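Local coordinates for protein KmHsv2 (Kluyveromyces marxianus, PDB 3VU4) that forms a seven-bladed beta-propeller of the PROPPIN family and probably binds phosphoinositides on membranes, as Atg18 does in autophagy, at residues A[260-265]-A[321-326]. Numbering follows the deposited sequence.
Sequences DKWTLH and VVWPHT
Trp262 and Trp323 meet indole to indole, and their rings account for the closest approach between 260-265 and 321-326, two segments from consecutive four-stranded blades of the propeller. Trp323 can be followed outward from its backbone. Its CG stands anti to the carbonyl carbon and beside the backbone N (chi1 -56°), which starts the indole on a course across to the neighbouring blade. Beyond CB and CG, the pyrrole side of the ring turns to its own blade: NE1 donates to Glu330 OE1 on the following strand, 328-337, and this bond limits how the ring can rotate. One face is covered from within the same segment, where Val321 CG1 lies 3.4 Å above the plane, displaced toward the rim. The benzene side carries the contact. Trp323 CZ3 comes within 3.7 Å of Trp262 CE3. Slightly longer approaches of 3.9 Å join Trp323 CZ3 to Trp262 CZ3 and Trp323 CH2 to Trp262 CE3. The six-membered rings make an angle of 68° with centroids 5.6 Å apart. Together with the position of Trp262 CE3 at the Trp323 edge, near its plane, these values fit an offset edge-to-face pair, the edge of Trp323 toward the face of Trp262, with the approach shifted to the rim near CE3. The receiving indole comes from the turn between strands 254-259 and 263-268, where Trp262 adopts a left-handed backbone conformation (phi 65°), and its side chain also packs on Val244 of strand 243-248, the first of that blade. With 114 Å² buried in all, the interface is small and apolar: carbon meets carbon between the blades, the directional polar bond of Trp323 stays inside its own blade, and dispersion plus a modest quadrupolar attraction probably supply the cohesion.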
ATOM      1  N   ASP A 260      -0.078  -2.581  15.074  1.00 38.99           N
ATOM      2  CA  ASP A 260       0.763  -3.690  15.524  1.00 40.49           C
ATOM      3  C   ASP A 260       0.178  -4.397  16.742  1.00 40.83           C
ATOM      4  O   ASP A 260       0.814  -5.268  17.328  1.00 41.18           O
ATOM      5  CB  ASP A 260       2.215  -3.266  15.792  1.00 40.67           C
ATOM      6  CG  ASP A 260       2.334  -2.184  16.828  1.00 45.30           C
ATOM      7  OD1 ASP A 260       1.435  -2.050  17.686  1.00 49.15           O
ATOM      8  OD2 ASP A 260       3.353  -1.465  16.793  1.00 49.36           O
ATOM      9  N   LYS A 261      -1.034  -4.010  17.127  1.00 41.00           N
ATOM     10  CA  LYS A 261      -1.727  -4.692  18.218  1.00 41.38           C
ATOM     11  C   LYS A 261      -2.448  -5.804  17.443  1.00 40.70           C
ATOM     12  O   LYS A 261      -3.101  -6.674  18.010  1.00 41.54           O
ATOM     13  CB  LYS A 261      -2.743  -3.758  18.895  1.00 39.79           C
ATOM     14  N   TRP A 262      -2.294  -5.743  16.122  1.00 39.80           N
ATOM     15  CA  TRP A 262      -2.885  -6.679  15.175  1.00 38.87           C
ATOM     16  C   TRP A 262      -4.410  -6.613  15.158  1.00 38.64           C
ATOM     17  O   TRP A 262      -5.117  -7.621  15.236  1.00 38.45           O
ATOM     18  CB  TRP A 262      -2.366  -8.092  15.444  1.00 37.95           C
ATOM     19  CG  TRP A 262      -0.869  -8.089  15.507  1.00 37.88           C
ATOM     20  CD1 TRP A 262      -0.097  -8.407  16.583  1.00 35.14           C
ATOM     21  CD2 TRP A 262       0.033  -7.617  14.494  1.00 36.80           C
ATOM     22  NE1 TRP A 262       1.225  -8.152  16.312  1.00 36.16           N
ATOM     23  CE2 TRP A 262       1.334  -7.663  15.037  1.00 37.08           C
ATOM     24  CE3 TRP A 262      -0.132  -7.151  13.185  1.00 36.28           C
ATOM     25  CZ2 TRP A 262       2.467  -7.265  14.316  1.00 34.98           C
ATOM     26  CZ3 TRP A 262       0.994  -6.755  12.467  1.00 34.05           C
ATOM     27  CH2 TRP A 262       2.275  -6.812  13.038  1.00 36.31           C
ATOM     28  N   THR A 263      -4.899  -5.387  15.047  1.00 38.09           N
ATOM     29  CA  THR A 263      -6.318  -5.125  14.970  1.00 39.09           C
ATOM     30  C   THR A 263      -6.602  -4.446  13.632  1.00 39.06           C
ATOM     31  O   THR A 263      -5.921  -3.498  13.246  1.00 40.24           O
ATOM     32  CB  THR A 263      -6.758  -4.224  16.101  1.00 39.56           C
ATOM     33  OG1 THR A 263      -6.504  -4.885  17.343  1.00 44.75           O
ATOM     34  CG2 THR A 263      -8.229  -3.930  15.991  1.00 41.60           C
ATOM     35  N   LEU A 264      -7.594  -4.956  12.918  1.00 38.54           N
ATOM     36  CA  LEU A 264      -7.967  -4.408  11.624  1.00 37.83           C
ATOM     37  C   LEU A 264      -9.117  -3.422  11.828  1.00 37.01           C
ATOM     38  O   LEU A 264     -10.094  -3.738  12.505  1.00 35.13           O
ATOM     39  CB  LEU A 264      -8.375  -5.552  10.690  1.00 38.27           C
ATOM     40  CG  LEU A 264      -8.780  -5.222   9.255  1.00 42.12           C
ATOM     41  CD1 LEU A 264      -7.649  -4.474   8.563  1.00 42.52           C
ATOM     42  CD2 LEU A 264      -9.128  -6.515   8.507  1.00 39.79           C
ATOM     43  N   HIS A 265      -8.973  -2.225  11.262  1.00 36.10           N
ATOM     44  CA  HIS A 265      -9.979  -1.165  11.370  1.00 36.72           C
ATOM     45  C   HIS A 265     -10.377  -0.686   9.976  1.00 37.00           C
ATOM     46  O   HIS A 265      -9.555  -0.659   9.054  1.00 36.15           O
ATOM     47  CB  HIS A 265      -9.423   0.042  12.133  1.00 38.30           C
ATOM     48  CG  HIS A 265      -8.801  -0.296  13.454  1.00 43.82           C
ATOM     49  ND1 HIS A 265      -9.532  -0.409  14.618  1.00 43.03           N
ATOM     50  CD2 HIS A 265      -7.511  -0.537  13.794  1.00 43.09           C
ATOM     51  CE1 HIS A 265      -8.720  -0.704  15.616  1.00 44.21           C
ATOM     52  NE2 HIS A 265      -7.489  -0.786  15.144  1.00 45.53           N
ATOM     53  N   VAL A 321      -4.780 -10.185   3.736  1.00 36.76           N
ATOM     54  CA  VAL A 321      -3.716  -9.833   4.654  1.00 35.67           C
ATOM     55  C   VAL A 321      -2.653 -10.898   4.436  1.00 36.65           C
ATOM     56  O   VAL A 321      -2.954 -12.100   4.441  1.00 37.57           O
ATOM     57  CB  VAL A 321      -4.202  -9.859   6.108  1.00 33.60           C
ATOM     58  CG1 VAL A 321      -3.021  -9.650   7.056  1.00 33.01           C
ATOM     59  CG2 VAL A 321      -5.254  -8.764   6.317  1.00 32.31           C
ATOM     60  N   VAL A 322      -1.427 -10.457   4.191  1.00 34.04           N
ATOM     61  CA  VAL A 322      -0.334 -11.386   3.973  1.00 34.09           C
ATOM     62  C   VAL A 322       0.663 -11.308   5.127  1.00 34.01           C
ATOM     63  O   VAL A 322       1.176 -10.229   5.459  1.00 32.21           O
ATOM     64  CB  VAL A 322       0.385 -11.089   2.649  1.00 34.12           C
ATOM     65  CG1 VAL A 322       1.494 -12.124   2.399  1.00 33.35           C
ATOM     66  CG2 VAL A 322      -0.620 -11.102   1.524  1.00 32.96           C
ATOM     67  N   TRP A 323       0.913 -12.458   5.747  1.00 32.90           N
ATOM     68  CA  TRP A 323       1.845 -12.543   6.860  1.00 34.04           C
ATOM     69  C   TRP A 323       3.144 -13.151   6.342  1.00 35.50           C
ATOM     70  O   TRP A 323       3.194 -14.346   6.042  1.00 37.17           O
ATOM     71  CB  TRP A 323       1.265 -13.426   7.961  1.00 31.40           C
ATOM     72  CG  TRP A 323      -0.075 -12.985   8.449  1.00 33.01           C
ATOM     73  CD1 TRP A 323      -1.301 -13.493   8.084  1.00 32.20           C
ATOM     74  CD2 TRP A 323      -0.338 -11.944   9.402  1.00 32.94           C
ATOM     75  NE1 TRP A 323      -2.302 -12.831   8.760  1.00 33.68           N
ATOM     76  CE2 TRP A 323      -1.742 -11.879   9.570  1.00 32.28           C
ATOM     77  CE3 TRP A 323       0.477 -11.060  10.125  1.00 31.79           C
ATOM     78  CZ2 TRP A 323      -2.347 -10.966  10.440  1.00 31.90           C
ATOM     79  CZ3 TRP A 323      -0.128 -10.149  10.988  1.00 31.94           C
ATOM     80  CH2 TRP A 323      -1.527 -10.111  11.136  1.00 30.95           C
ATOM     81  N   PRO A 324       4.211 -12.343   6.223  1.00 36.51           N
ATOM     82  CA  PRO A 324       5.483 -12.879   5.720  1.00 38.43           C
ATOM     83  C   PRO A 324       6.096 -14.024   6.522  1.00 39.91           C
ATOM     84  O   PRO A 324       6.665 -14.935   5.927  1.00 43.78           O
ATOM     85  CB  PRO A 324       6.390 -11.642   5.653  1.00 36.72           C
ATOM     86  CG  PRO A 324       5.849 -10.764   6.725  1.00 37.83           C
ATOM     87  CD  PRO A 324       4.344 -10.917   6.572  1.00 36.40           C
ATOM     88  N   HIS A 325       5.960 -14.000   7.849  1.00 40.68           N
ATOM     89  CA  HIS A 325       6.535 -15.043   8.711  1.00 42.10           C
ATOM     90  C   HIS A 325       5.941 -16.457   8.586  1.00 42.67           C
ATOM     91  O   HIS A 325       6.631 -17.438   8.840  1.00 45.07           O
ATOM     92  CB  HIS A 325       6.509 -14.602  10.186  1.00 43.57           C
ATOM     93  CG  HIS A 325       5.190 -14.814  10.867  1.00 48.63           C
ATOM     94  ND1 HIS A 325       4.013 -14.255  10.414  1.00 49.14           N
ATOM     95  CD2 HIS A 325       4.868 -15.519  11.979  1.00 50.14           C
ATOM     96  CE1 HIS A 325       3.023 -14.606  11.217  1.00 50.27           C
ATOM     97  NE2 HIS A 325       3.515 -15.373  12.175  1.00 50.73           N
ATOM     98  N   THR A 326       4.675 -16.588   8.216  1.00 42.95           N
ATOM     99  CA  THR A 326       4.115 -17.927   8.047  1.00 44.07           C
ATOM    100  C   THR A 326       3.719 -18.095   6.591  1.00 43.42           C
ATOM    101  O   THR A 326       3.157 -19.117   6.209  1.00 42.70           O
ATOM    102  CB  THR A 326       2.854 -18.163   8.919  1.00 46.71           C
ATOM    103  OG1 THR A 326       1.831 -17.225   8.558  1.00 49.62           O
ATOM    104  CG2 THR A 326       3.188 -18.012  10.399  1.00 47.90           C
TER